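Local atomic coordinates of 2-hydroxyisobutyryl-CoA synthetase (Aquincola tertiaricarbonis, PDB entry 6HDY), a protein that belongs to the ANL superfamily of AMP-binding enzymes, with a large N-terminal part and a smaller C-terminal domain. Residues Glu39-Ala43 with Ala44-Lys48; Ala75-Pro79 with Ser80-Ser84; Glu86-Glu89 with Ala90-Val94; Phe137-Arg141 with Ala142-Ala146; Met158-Arg161 with Pro162-Val166. One frame throughout, in Å; residues are numbered along the deposited sequence.

The five contacts follow one another along the chain, each a local junction where one element hands over to the next. Contact 1 joins helix 36-40 to helix 43-64. Contacts 2 and 3 are neighbours, with centres about 8 Å apart: the first is the loop after helix 66-74, the second helix 85-91 and its exit, and Phe-77 packs on Val-92 between them. Contact 4 turns strand 136-140 into helix 141-157, and contact 5 leads from the far end of that helix into strand 165-168 of the five-stranded parallel sheet, their centres about 23 Å apart. Contacts 2 and 5 have centres about 42 Å apart, so the set spans much of the N-terminal part of this ANL-type enzyme.

Contact 1. Residues Glu39-Ala43 with Ala44-Lys48; sequences ETMPA and AERDK
Met-41 lies over one face of the Arg-46 guanidinium, its CG 3.8 Å above the plane and displaced toward the rim. The methionine reaches this place with CG wedged between its own backbone N and carbonyl carbon (chi1 70°), which sends the thioether toward the start of the next helix. SD then rests 3.8 Å from Arg-46 CB, and the terminal methyl CE passes across the Glu-45 side chain at about a right angle, 3.8 Å from Glu-45 CB. Arg-46 meets the methionine by running back along the chain, and a bend at chi3 (-75°) brings the flat head under it. NH2 ends near the guanidinium plane beside Glu-39 O at 3.3 Å, but the angle is too poor for a hydrogen bond. The head is held instead by Arg-38 O, which takes NE, and by Thr-358 OG1, which is hydrogen-bonded to NH2.

Pro-42 sits at the N-cap of helix 43-64. Its carbonyl oxygen accepts from two N-H groups of the first turn, Glu-45 N at 2.9 Å and Arg-46 N at 3.2 Å. The next turn closes with Asp-47 N to Ala-43 O at 2.9 Å.

Thus a two-residue break, Met-41 and Pro-42, separates helix 36-40 from helix 43-64, with the Arg-46 side chain folded back across it. Glu-39, at the end of the first helix, forms salt bridges to Arg-357 and to Arg-153 of helix 141-157.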
loop_
_atom_site.group_PDB
_atom_site.type_symbol
_atom_site.label_atom_id
_atom_site.label_comp_id
_atom_site.label_asym_id
_atom_site.label_seq_id
_atom_site.Cartn_x
_atom_site.Cartn_y
_atom_site.Cartn_z
ATOM N N GLU A 39 10.302 -28.456 10.644
ATOM C CA GLU A 39 11.069 -28.308 9.409
ATOM C C GLU A 39 11.999 -29.481 9.040
ATOM O O GLU A 39 12.200 -29.729 7.850
ATOM C CB GLU A 39 11.879 -26.994 9.455
ATOM C CG GLU A 39 11.023 -25.730 9.562
ATOM C CD GLU A 39 11.769 -24.409 9.601
ATOM O OE1 GLU A 39 11.201 -23.400 10.078
ATOM O OE2 GLU A 39 12.923 -24.374 9.124
ATOM N N THR A 40 12.603 -30.152 10.044
ATOM C CA THR A 40 13.567 -31.210 9.802
ATOM C C THR A 40 13.143 -32.599 10.320
ATOM O O THR A 40 13.926 -33.513 10.155
ATOM C CB THR A 40 14.981 -30.835 10.341
ATOM O OG1 THR A 40 15.015 -30.937 11.764
ATOM C CG2 THR A 40 15.450 -29.463 9.901
ATOM N N MET A 41 11.930 -32.773 10.907
ATOM C CA MET A 41 11.448 -34.083 11.401
ATOM C C MET A 41 11.297 -35.143 10.293
ATOM O O MET A 41 11.087 -34.751 9.146
ATOM C CB MET A 41 10.103 -33.929 12.126
ATOM C CG MET A 41 8.920 -33.598 11.216
ATOM S SD MET A 41 7.532 -32.951 12.172
ATOM C CE MET A 41 7.049 -34.413 13.093
ATOM N N PRO A 42 11.320 -36.482 10.587
ATOM C CA PRO A 42 11.091 -37.465 9.506
ATOM C C PRO A 42 9.732 -37.208 8.832
ATOM O O PRO A 42 8.749 -37.002 9.532
ATOM C CB PRO A 42 11.165 -38.822 10.231
ATOM C CG PRO A 42 11.936 -38.553 11.464
ATOM C CD PRO A 42 11.543 -37.161 11.880
ATOM N N ALA A 43 9.707 -37.136 7.478
ATOM C CA ALA A 43 8.531 -36.815 6.645
ATOM C C ALA A 43 7.294 -37.661 6.942
ATOM O O ALA A 43 6.182 -37.141 6.884
ATOM C CB ALA A 43 8.888 -36.890 5.165
ATOM N N ALA A 44 7.497 -38.940 7.303
ATOM C CA ALA A 44 6.450 -39.902 7.664
ATOM C C ALA A 44 5.802 -39.543 9.000
ATOM O O ALA A 44 4.617 -39.816 9.192
ATOM C CB ALA A 44 7.038 -41.312 7.728
ATOM N N GLU A 45 6.589 -38.938 9.920
ATOM C CA GLU A 45 6.153 -38.464 11.239
ATOM C C GLU A 45 5.278 -37.210 11.064
ATOM O O GLU A 45 4.271 -37.057 11.766
ATOM C CB GLU A 45 7.374 -38.114 12.113
ATOM C CG GLU A 45 8.022 -39.291 12.825
ATOM C CD GLU A 45 7.408 -39.647 14.166
ATOM O OE1 GLU A 45 7.325 -40.860 14.463
ATOM O OE2 GLU A 45 7.006 -38.725 14.918
ATOM N N ARG A 46 5.674 -36.321 10.126
ATOM C CA ARG A 46 4.958 -35.080 9.827
ATOM C C ARG A 46 3.646 -35.387 9.117
ATOM O O ARG A 46 2.629 -34.786 9.458
ATOM C CB ARG A 46 5.808 -34.127 8.976
ATOM C CG ARG A 46 5.264 -32.697 8.983
ATOM C CD ARG A 46 5.829 -31.861 7.866
ATOM N NE ARG A 46 7.211 -31.462 8.130
ATOM C CZ ARG A 46 8.273 -31.999 7.539
ATOM N NH1 ARG A 46 8.122 -32.960 6.639
ATOM N NH2 ARG A 46 9.489 -31.559 7.821
ATOM N N ASP A 47 3.669 -36.343 8.155
ATOM C CA ASP A 47 2.490 -36.786 7.405
ATOM C C ASP A 47 1.416 -37.383 8.313
ATOM O O ASP A 47 0.228 -37.294 7.983
ATOM C CB ASP A 47 2.875 -37.766 6.293
ATOM C CG ASP A 47 3.407 -37.141 5.014
ATOM O OD1 ASP A 47 3.538 -35.892 4.965
ATOM O OD2 ASP A 47 3.698 -37.904 4.057
ATOM N N LYS A 48 1.826 -37.951 9.468
ATOM C CA LYS A 48 0.894 -38.500 10.451
ATOM C C LYS A 48 0.117 -37.361 11.119
ATOM O O LYS A 48 -1.112 -37.425 11.247
ATOM C CB LYS A 48 1.632 -39.334 11.510
ATOM C CG LYS A 48 2.020 -40.728 11.004
ATOM C CD LYS A 48 2.130 -41.778 12.117
ATOM C CE LYS A 48 2.470 -43.148 11.559
ATOM N NZ LYS A 48 2.022 -44.249 12.454
#

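Contact 2. Residues Ala75-Pro79 with Ser80-Ser84; sequences AGFQP and SQLKS
Gln-81 leaves its backbone with CG anti to the carbonyl carbon (chi1 -62°) and then runs extended, which carries OE1 back to the backbone of Gln-78; Phe-77, its CG pointing away from its own N (chi1 176°), lays its ring alongside. OE1 accepts Gln-78 N at 2.8 Å in the plane of the amide carbonyl, though the N-H is well off straight. In return Gln-81 N gives a straighter bond to Gln-78 O at 2.9 Å, so the two glutamines are tied by a pair of bonds running in opposite directions. The Phe-77 ring and the Gln-81 amide slide past each other with planes only 14° apart, and the far end of the ring meets the leucine, CZ lying 4.1 Å from Leu-82 CB. On the outer side Gln-78 NE2 reaches Ser-80 OG at 3.2 Å, tilted a little from its amide plane. Leu-82 N to Pro-79 O, 3.1 Å, closes the turn.

Pro-79 and Leu-82 pack on helix 43-64, while Trp-72 meets the Phe-77 ring edge-to-face. The whole is a helix-to-helix connection: a Schellman motif at Gly-76 ends helix 66-74, a short 3-10 turn follows, and Ser-84 provides the N-cap of helix 85-91.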
loop_
_atom_site.group_PDB
_atom_site.type_symbol
_atom_site.label_atom_id
_atom_site.label_comp_id
_atom_site.label_asym_id
_atom_site.label_seq_id
_atom_site.Cartn_x
_atom_site.Cartn_y
_atom_site.Cartn_z
ATOM N N ALA A 75 -20.479 -34.842 -3.166
ATOM C CA ALA A 75 -19.434 -35.795 -3.576
ATOM C C ALA A 75 -19.395 -37.083 -2.730
ATOM O O ALA A 75 -18.527 -37.940 -2.946
ATOM C CB ALA A 75 -18.073 -35.122 -3.573
ATOM N N GLY A 76 -20.341 -37.208 -1.799
ATOM C CA GLY A 76 -20.474 -38.357 -0.905
ATOM C C GLY A 76 -19.380 -38.451 0.139
ATOM O O GLY A 76 -18.897 -39.546 0.432
ATOM N N PHE A 77 -18.993 -37.310 0.718
ATOM C CA PHE A 77 -17.940 -37.247 1.723
ATOM C C PHE A 77 -18.394 -36.644 3.066
ATOM O O PHE A 77 -19.078 -35.617 3.113
ATOM C CB PHE A 77 -16.686 -36.522 1.176
ATOM C CG PHE A 77 -15.591 -36.348 2.203
ATOM C CD1 PHE A 77 -14.826 -37.436 2.619
ATOM C CD2 PHE A 77 -15.370 -35.113 2.809
ATOM C CE1 PHE A 77 -13.838 -37.283 3.597
ATOM C CE2 PHE A 77 -14.386 -34.961 3.790
ATOM C CZ PHE A 77 -13.636 -36.049 4.187
ATOM N N GLN A 78 -17.932 -37.281 4.146
ATOM C CA GLN A 78 -18.144 -36.946 5.553
ATOM C C GLN A 78 -16.732 -36.937 6.211
ATOM O O GLN A 78 -15.964 -37.863 5.936
ATOM C CB GLN A 78 -19.009 -38.059 6.169
ATOM C CG GLN A 78 -19.401 -37.832 7.600
ATOM C CD GLN A 78 -20.587 -38.658 7.937
ATOM O OE1 GLN A 78 -21.668 -38.473 7.379
ATOM N NE2 GLN A 78 -20.413 -39.577 8.866
ATOM N N PRO A 79 -16.369 -35.956 7.087
ATOM C CA PRO A 79 -14.995 -35.935 7.659
ATOM C C PRO A 79 -14.512 -37.219 8.378
ATOM O O PRO A 79 -13.301 -37.475 8.441
ATOM C CB PRO A 79 -15.009 -34.729 8.601
ATOM C CG PRO A 79 -16.123 -33.851 8.090
ATOM C CD PRO A 79 -17.155 -34.778 7.525
ATOM N N SER A 80 -15.438 -38.054 8.848
ATOM C CA SER A 80 -15.104 -39.312 9.510
ATOM C C SER A 80 -14.509 -40.355 8.544
ATOM O O SER A 80 -13.962 -41.362 9.006
ATOM C CB SER A 80 -16.332 -39.893 10.191
ATOM O OG SER A 80 -17.301 -40.291 9.238
ATOM N N GLN A 81 -14.646 -40.122 7.215
ATOM C CA GLN A 81 -14.139 -41.008 6.158
ATOM C C GLN A 81 -12.697 -40.647 5.792
ATOM O O GLN A 81 -12.076 -41.352 5.002
ATOM C CB GLN A 81 -15.045 -40.979 4.912
ATOM C CG GLN A 81 -16.480 -41.454 5.144
ATOM C CD GLN A 81 -17.314 -41.157 3.929
ATOM O OE1 GLN A 81 -17.644 -40.012 3.647
ATOM N NE2 GLN A 81 -17.648 -42.169 3.163
ATOM N N LEU A 82 -12.170 -39.546 6.359
ATOM C CA LEU A 82 -10.783 -39.134 6.152
ATOM C C LEU A 82 -9.965 -39.993 7.143
ATOM O O LEU A 82 -9.874 -39.651 8.326
ATOM C CB LEU A 82 -10.616 -37.637 6.475
ATOM C CG LEU A 82 -9.664 -36.809 5.616
ATOM C CD1 LEU A 82 -9.397 -35.462 6.266
ATOM C CD2 LEU A 82 -8.344 -37.533 5.327
ATOM N N LYS A 83 -9.445 -41.139 6.679
ATOM C CA LYS A 83 -8.708 -42.069 7.542
ATOM C C LYS A 83 -7.259 -42.277 7.104
ATOM O O LYS A 83 -6.523 -43.010 7.762
ATOM C CB LYS A 83 -9.460 -43.405 7.681
ATOM C CG LYS A 83 -10.817 -43.279 8.375
ATOM C CD LYS A 83 -11.386 -44.643 8.661
ATOM C CE LYS A 83 -12.782 -44.628 9.224
ATOM N NZ LYS A 83 -13.209 -46.008 9.597
ATOM N N SER A 84 -6.849 -41.595 6.012
ATOM C CA SER A 84 -5.504 -41.604 5.420
ATOM C C SER A 84 -5.389 -40.480 4.381
ATOM O O SER A 84 -6.405 -39.933 3.959
ATOM C CB SER A 84 -5.202 -42.954 4.771
ATOM O OG SER A 84 -5.994 -43.189 3.620
#

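Contact 3. Residues Glu86-Glu89 with Ala90-Val94; sequences EDFE and ARVPV
Asp-87 and Arg-91 form an i to i+4 salt bridge along helix 85-91. Their side chains lie side by side and point the same way, and NE of Arg-91 gives OD1 of Asp-87 a nearly straight hydrogen bond of 3.2 Å (168°). The oxygen lies in the guanidinium plane, yet is itself approached from well above the carboxylate plane, the two flat groups standing 73° apart. Arg-91 starts out beside its backbone N (chi1 -55°) and stays extended as far as NE, passing its CG 3.3 Å from Asp-87 O on the way.

Apolar contact is made one residue further on: Phe-88 CD1 and Val-92 CG2 are 3.9 Å apart, the two side chains crossing at a slant. Phe-88 also packs on strands 304-310 and 322-329.

Among the backbone bonds, Arg-91 N to Asp-87 O is 2.8 Å and Val-92 N to Phe-88 O 3.2 Å, the latter where the chain leaves helical geometry.

Asp-87 OD2 also accepts Lys-83 N, and Glu-86 and Glu-89 both form salt bridges with Arg-316. The Asp-87 carboxylate thus links the backbone just ahead of the helix to its last turn, and an N-H donor on one oxygen with a guanidinium on the other would probably favour its ionised form.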
loop_
_atom_site.group_PDB
_atom_site.type_symbol
_atom_site.label_atom_id
_atom_site.label_comp_id
_atom_site.label_asym_id
_atom_site.label_seq_id
_atom_site.Cartn_x
_atom_site.Cartn_y
_atom_site.Cartn_z
ATOM N N GLU A 86 -4.577 -40.946 1.369
ATOM C CA GLU A 86 -5.153 -41.557 0.175
ATOM C C GLU A 86 -6.678 -41.332 0.142
ATOM O O GLU A 86 -7.243 -41.173 -0.936
ATOM C CB GLU A 86 -4.766 -43.053 0.014
ATOM C CG GLU A 86 -3.860 -43.665 1.084
ATOM C CD GLU A 86 -2.443 -43.141 1.269
ATOM O OE1 GLU A 86 -1.736 -42.917 0.259
ATOM O OE2 GLU A 86 -2.027 -42.995 2.442
ATOM N N ASP A 87 -7.332 -41.287 1.319
ATOM C CA ASP A 87 -8.772 -41.007 1.437
ATOM C C ASP A 87 -9.035 -39.554 1.048
ATOM O O ASP A 87 -10.012 -39.266 0.364
ATOM C CB ASP A 87 -9.264 -41.224 2.877
ATOM C CG ASP A 87 -9.543 -42.650 3.302
ATOM O OD1 ASP A 87 -9.855 -43.488 2.427
ATOM O OD2 ASP A 87 -9.523 -42.911 4.507
ATOM N N PHE A 88 -8.148 -38.649 1.488
ATOM C CA PHE A 88 -8.185 -37.221 1.213
ATOM C C PHE A 88 -8.184 -36.924 -0.293
ATOM O O PHE A 88 -9.059 -36.202 -0.759
ATOM C CB PHE A 88 -6.988 -36.541 1.904
ATOM C CG PHE A 88 -7.086 -35.044 2.060
ATOM C CD1 PHE A 88 -8.034 -34.476 2.907
ATOM C CD2 PHE A 88 -6.194 -34.200 1.402
ATOM C CE1 PHE A 88 -8.133 -33.085 3.040
ATOM C CE2 PHE A 88 -6.259 -32.813 1.577
ATOM C CZ PHE A 88 -7.241 -32.265 2.377
ATOM N N GLU A 89 -7.232 -37.505 -1.056
ATOM C CA GLU A 89 -7.120 -37.240 -2.499
ATOM C C GLU A 89 -8.253 -37.811 -3.334
ATOM O O GLU A 89 -8.644 -37.206 -4.337
ATOM C CB GLU A 89 -5.763 -37.696 -3.056
ATOM C CG GLU A 89 -5.508 -39.190 -2.965
ATOM C CD GLU A 89 -4.082 -39.639 -3.207
ATOM O OE1 GLU A 89 -3.299 -38.877 -3.821
ATOM O OE2 GLU A 89 -3.755 -40.777 -2.805
ATOM N N ALA A 90 -8.766 -38.973 -2.926
ATOM C CA ALA A 90 -9.799 -39.705 -3.646
ATOM C C ALA A 90 -11.228 -39.303 -3.302
ATOM O O ALA A 90 -12.064 -39.233 -4.207
ATOM C CB ALA A 90 -9.607 -41.205 -3.441
ATOM N N ARG A 91 -11.517 -39.053 -2.008
ATOM C CA ARG A 91 -12.872 -38.752 -1.539
ATOM C C ARG A 91 -13.236 -37.278 -1.515
ATOM O O ARG A 91 -14.394 -36.938 -1.781
ATOM C CB ARG A 91 -13.138 -39.373 -0.151
ATOM C CG ARG A 91 -12.891 -40.865 -0.056
ATOM C CD ARG A 91 -13.015 -41.340 1.380
ATOM N NE ARG A 91 -12.829 -42.787 1.489
ATOM C CZ ARG A 91 -13.795 -43.687 1.340
ATOM N NH1 ARG A 91 -13.527 -44.981 1.454
ATOM N NH2 ARG A 91 -15.041 -43.300 1.079
ATOM N N VAL A 92 -12.270 -36.412 -1.157
ATOM C CA VAL A 92 -12.502 -34.974 -1.033
ATOM C C VAL A 92 -12.481 -34.289 -2.411
ATOM O O VAL A 92 -11.442 -34.281 -3.081
ATOM C CB VAL A 92 -11.562 -34.293 0.002
ATOM C CG1 VAL A 92 -11.922 -32.822 0.213
ATOM C CG2 VAL A 92 -11.560 -35.040 1.328
ATOM N N PRO A 93 -13.627 -33.700 -2.848
ATOM C CA PRO A 93 -13.636 -32.993 -4.143
ATOM C C PRO A 93 -12.799 -31.716 -4.090
ATOM O O PRO A 93 -12.781 -31.032 -3.056
ATOM C CB PRO A 93 -15.120 -32.675 -4.354
ATOM C CG PRO A 93 -15.672 -32.552 -2.973
ATOM C CD PRO A 93 -14.937 -33.582 -2.161
ATOM N N VAL A 94 -12.098 -31.401 -5.187
ATOM C CA VAL A 94 -11.313 -30.171 -5.250
ATOM C C VAL A 94 -12.223 -28.941 -5.351
ATOM O O VAL A 94 -13.299 -28.994 -5.953
ATOM C CB VAL A 94 -10.235 -30.144 -6.368
ATOM C CG1 VAL A 94 -9.156 -31.178 -6.121
ATOM C CG2 VAL A 94 -10.848 -30.296 -7.766
#

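Contact 4. Residues Phe137-Arg141 with Ala142-Ala146; sequences FGIGR and ADWRA
Ile-139 touches the first helical turn with its CG2 branch, which lies 3.7 Å from Asp-143 CB and 4.0 Å from Trp-144 CE3. That methyl comes to the indole at its edge, near the ring plane, and Ile-139 CD1 extends along the same rim to within 4.1 Å of Trp-144 CZ3. Trp-144 is swung toward the strand because its CG stands anti to the backbone N (chi1 -161°). Beyond the isoleucine, the indole packs against His-123 and Phe-122 and against helix 176-187.

This is a strand-to-helix junction: strand 136-140, paired antiparallel with 121-126, turns into helix 141-157 with the axes of the short segments at 84° to each other. Gly-140 is the last strand residue and also the N-cap.

The hydrogen bonds between the two segments come from the backbone. Gly-140 O receives Trp-144 N at 3.1 Å, and Arg-141 O receives Arg-145 N at 3.2 Å.

The charged side chains of Asp-143 and Arg-145 find their partners outside the two segments. The carboxylate of Asp-143 is buried but well supplied, OD2 in a salt bridge with Arg-332 NE and hydrogen-bonded to Ser-334 OG while OD1 accepts Thr-333 N; Ser-334 OG is bonded to Gly-140 N as well. Arg-145 forms a salt bridge with Glu-23.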
loop_
_atom_site.group_PDB
_atom_site.type_symbol
_atom_site.label_atom_id
_atom_site.label_comp_id
_atom_site.label_asym_id
_atom_site.label_seq_id
_atom_site.Cartn_x
_atom_site.Cartn_y
_atom_site.Cartn_z
ATOM N N PHE A 137 -11.517 -11.285 -0.148
ATOM C CA PHE A 137 -10.919 -12.009 0.950
ATOM C C PHE A 137 -11.264 -11.290 2.271
ATOM O O PHE A 137 -11.012 -10.099 2.416
ATOM C CB PHE A 137 -9.411 -12.214 0.772
ATOM C CG PHE A 137 -8.968 -12.839 -0.539
ATOM C CD1 PHE A 137 -9.569 -13.999 -1.018
ATOM C CD2 PHE A 137 -7.893 -12.313 -1.251
ATOM C CE1 PHE A 137 -9.128 -14.598 -2.208
ATOM C CE2 PHE A 137 -7.495 -12.878 -2.468
ATOM C CZ PHE A 137 -8.099 -14.025 -2.928
ATOM N N GLY A 138 -11.881 -12.028 3.182
ATOM C CA GLY A 138 -12.231 -11.597 4.525
ATOM C C GLY A 138 -11.379 -12.408 5.474
ATOM O O GLY A 138 -11.723 -13.541 5.809
ATOM N N ILE A 139 -10.234 -11.858 5.861
ATOM C CA ILE A 139 -9.254 -12.515 6.716
ATOM C C ILE A 139 -9.406 -12.091 8.190
ATOM O O ILE A 139 -9.396 -10.897 8.489
ATOM C CB ILE A 139 -7.845 -12.292 6.148
ATOM C CG1 ILE A 139 -7.855 -12.580 4.623
ATOM C CG2 ILE A 139 -6.829 -13.176 6.885
ATOM C CD1 ILE A 139 -6.975 -11.753 3.826
ATOM N N GLY A 140 -9.575 -13.078 9.076
ATOM C CA GLY A 140 -9.745 -12.834 10.498
ATOM C C GLY A 140 -8.435 -12.459 11.145
ATOM O O GLY A 140 -7.374 -12.720 10.582
ATOM N N ARG A 141 -8.505 -11.843 12.329
ATOM C CA ARG A 141 -7.352 -11.398 13.121
ATOM C C ARG A 141 -6.376 -12.530 13.398
ATOM O O ARG A 141 -5.168 -12.363 13.227
ATOM C CB ARG A 141 -7.842 -10.796 14.446
ATOM C CG ARG A 141 -7.127 -9.510 14.843
ATOM C CD ARG A 141 -7.859 -8.725 15.921
ATOM N NE ARG A 141 -9.303 -8.609 15.678
ATOM C CZ ARG A 141 -10.244 -9.234 16.387
ATOM N NH1 ARG A 141 -9.904 -10.035 17.394
ATOM N NH2 ARG A 141 -11.527 -9.069 16.093
ATOM N N ALA A 142 -6.899 -13.685 13.811
ATOM C CA ALA A 142 -6.097 -14.868 14.120
ATOM C C ALA A 142 -5.393 -15.392 12.899
ATOM O O ALA A 142 -4.204 -15.705 12.996
ATOM C CB ALA A 142 -6.966 -15.940 14.781
ATOM N N ASP A 143 -6.055 -15.385 11.719
ATOM C CA ASP A 143 -5.399 -15.807 10.455
ATOM C C ASP A 143 -4.282 -14.870 10.018
ATOM O O ASP A 143 -3.261 -15.342 9.562
ATOM C CB ASP A 143 -6.406 -15.993 9.316
ATOM C CG ASP A 143 -7.216 -17.253 9.448
ATOM O OD1 ASP A 143 -7.040 -17.968 10.450
ATOM O OD2 ASP A 143 -8.017 -17.528 8.561
ATOM N N TRP A 144 -4.460 -13.561 10.181
ATOM C CA TRP A 144 -3.447 -12.554 9.841
ATOM C C TRP A 144 -2.166 -12.851 10.660
ATOM O O TRP A 144 -1.055 -12.844 10.117
ATOM C CB TRP A 144 -3.996 -11.105 10.100
ATOM C CG TRP A 144 -3.194 -10.076 9.359
ATOM C CD1 TRP A 144 -2.050 -9.474 9.793
ATOM C CD2 TRP A 144 -3.334 -9.720 7.970
ATOM N NE1 TRP A 144 -1.506 -8.704 8.784
ATOM C CE2 TRP A 144 -2.286 -8.823 7.658
ATOM C CE3 TRP A 144 -4.250 -10.066 6.958
ATOM C CZ2 TRP A 144 -2.131 -8.258 6.375
ATOM C CZ3 TRP A 144 -4.120 -9.475 5.697
ATOM C CH2 TRP A 144 -3.069 -8.587 5.417
ATOM N N ARG A 145 -2.342 -13.146 11.971
ATOM C CA ARG A 145 -1.242 -13.560 12.862
ATOM C C ARG A 145 -0.632 -14.895 12.400
ATOM O O ARG A 145 0.589 -14.998 12.333
ATOM C CB ARG A 145 -1.663 -13.608 14.353
ATOM C CG ARG A 145 -2.063 -12.245 14.985
ATOM C CD ARG A 145 -1.298 -11.013 14.476
ATOM N NE ARG A 145 0.165 -11.109 14.590
ATOM C CZ ARG A 145 1.019 -10.397 13.857
ATOM N NH1 ARG A 145 0.571 -9.545 12.953
ATOM N NH2 ARG A 145 2.329 -10.525 14.035
ATOM N N ALA A 146 -1.472 -15.877 12.011
ATOM C CA ALA A 146 -0.987 -17.171 11.490
ATOM C C ALA A 146 -0.136 -16.957 10.205
ATOM O O ALA A 146 0.915 -17.579 10.053
ATOM C CB ALA A 146 -2.158 -18.111 11.208
#

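Contact 5. Residues Met158-Arg161 with Pro162-Val166; sequences MGIR and PGDLV
Pro-162 abuts Arg-161 with its ring, CD lying 3.4 Å from Arg-161 CB. The arginine keeps its polar end away from the turn: bent at chi2 (-69°), the chain curls back so that NH1 reaches Ile-160 O at 3.1 Å, from well above that carbonyl's plane. The same NH1 bonds to Trp-156 O, and the guanidinium makes a cation-pi contact with the Trp-156 ring, so the group is held against the last turn of helix 141-157.

Gly-163 follows at the third position of a type II beta turn running from Arg-161 to Asp-164. Its positive phi (89°) is what such a turn needs here, and at these backbone angles a CB would be jammed against the preceding carbonyl oxygen, which calls for glycine.

Asp-164 closes the turn twice. Its N gives Arg-161 O a bond of 3.0 Å. Its CG sits beside its own backbone N (chi1 -80°), which folds the carboxylate back over the turn, and OD2 accepts Arg-161 N at 2.8 Å from above the carboxylate plane. One residue thus grips both the N-H and the C=O of Arg-161. The methyl CG2 of Ile-160 lies 3.9 Å from Asp-164 OD2.

The turn is the link from helix 141-157 into the parallel sheet: Gly-159 ends the helix in a Schellman motif, and at Leu-165 the chain enters strand 165-168, between strands 191-193 and 217-220. Leu-165 itself packs on Val-124 of the second subunit.

Val-166 points back at the loop, and its CG2 meets Ile-160 CG2 at 3.8 Å, the two side chains crossing at about a right angle. Ile-160 also rests on Cys-246 and Phe-248 of strand 246-249.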
loop_
_atom_site.group_PDB
_atom_site.type_symbol
_atom_site.label_atom_id
_atom_site.label_comp_id
_atom_site.label_asym_id
_atom_site.label_seq_id
_atom_site.Cartn_x
_atom_site.Cartn_y
_atom_site.Cartn_z
ATOM N N MET A 158 15.307 -18.034 4.334
ATOM C CA MET A 158 15.996 -17.376 3.225
ATOM C C MET A 158 17.226 -16.598 3.726
ATOM O O MET A 158 17.918 -15.939 2.935
ATOM C CB MET A 158 15.048 -16.445 2.473
ATOM C CG MET A 158 13.792 -17.122 1.964
ATOM S SD MET A 158 12.707 -15.927 1.135
ATOM C CE MET A 158 11.521 -17.065 0.306
ATOM N N GLY A 159 17.502 -16.705 5.028
ATOM C CA GLY A 159 18.612 -16.007 5.664
ATOM C C GLY A 159 18.323 -14.566 6.044
ATOM O O GLY A 159 19.257 -13.830 6.382
ATOM N N ILE A 160 17.031 -14.134 5.967
ATOM C CA ILE A 160 16.587 -12.791 6.360
ATOM C C ILE A 160 16.499 -12.776 7.893
ATOM O O ILE A 160 16.042 -13.747 8.502
ATOM C CB ILE A 160 15.267 -12.306 5.648
ATOM C CG1 ILE A 160 15.268 -12.638 4.127
ATOM C CG2 ILE A 160 15.040 -10.798 5.871
ATOM C CD1 ILE A 160 13.896 -12.467 3.416
ATOM N N ARG A 161 16.999 -11.710 8.523
ATOM C CA ARG A 161 17.102 -11.659 9.981
ATOM C C ARG A 161 16.499 -10.450 10.662
ATOM O O ARG A 161 16.396 -9.401 10.026
ATOM C CB ARG A 161 18.601 -11.744 10.365
ATOM C CG ARG A 161 19.280 -13.081 10.035
ATOM C CD ARG A 161 18.775 -14.220 10.907
ATOM N NE ARG A 161 19.440 -15.497 10.591
ATOM C CZ ARG A 161 18.970 -16.407 9.750
ATOM N NH1 ARG A 161 17.840 -16.187 9.079
ATOM N NH2 ARG A 161 19.637 -17.529 9.544
ATOM N N PRO A 162 16.227 -10.516 11.998
ATOM C CA PRO A 162 15.784 -9.310 12.714
ATOM C C PRO A 162 16.766 -8.153 12.497
ATOM O O PRO A 162 17.987 -8.366 12.465
ATOM C CB PRO A 162 15.794 -9.748 14.185
ATOM C CG PRO A 162 15.568 -11.205 14.137
ATOM C CD PRO A 162 16.308 -11.673 12.917
ATOM N N GLY A 163 16.219 -6.963 12.271
ATOM C CA GLY A 163 17.014 -5.765 12.046
ATOM C C GLY A 163 17.378 -5.527 10.605
ATOM O O GLY A 163 17.830 -4.435 10.270
ATOM N N ASP A 164 17.224 -6.542 9.742
ATOM C CA ASP A 164 17.470 -6.365 8.306
ATOM C C ASP A 164 16.403 -5.453 7.707
ATOM O O ASP A 164 15.220 -5.581 8.024
ATOM C CB ASP A 164 17.387 -7.696 7.573
ATOM C CG ASP A 164 18.615 -8.579 7.649
ATOM O OD1 ASP A 164 19.704 -8.070 8.057
ATOM O OD2 ASP A 164 18.519 -9.751 7.227
ATOM N N LEU A 165 16.823 -4.546 6.828
ATOM C CA LEU A 165 15.922 -3.656 6.124
ATOM C C LEU A 165 15.316 -4.455 4.947
ATOM O O LEU A 165 16.052 -4.941 4.071
ATOM C CB LEU A 165 16.646 -2.393 5.644
ATOM C CG LEU A 165 15.729 -1.370 4.939
ATOM C CD1 LEU A 165 14.957 -0.595 5.925
ATOM C CD2 LEU A 165 16.529 -0.397 4.122
ATOM N N VAL A 166 13.974 -4.626 4.962
ATOM C CA VAL A 166 13.266 -5.396 3.940
ATOM C C VAL A 166 12.441 -4.456 3.091
ATOM O O VAL A 166 11.483 -3.865 3.594
ATOM C CB VAL A 166 12.395 -6.532 4.544
ATOM C CG1 VAL A 166 11.668 -7.317 3.441
ATOM C CG2 VAL A 166 13.233 -7.466 5.409
#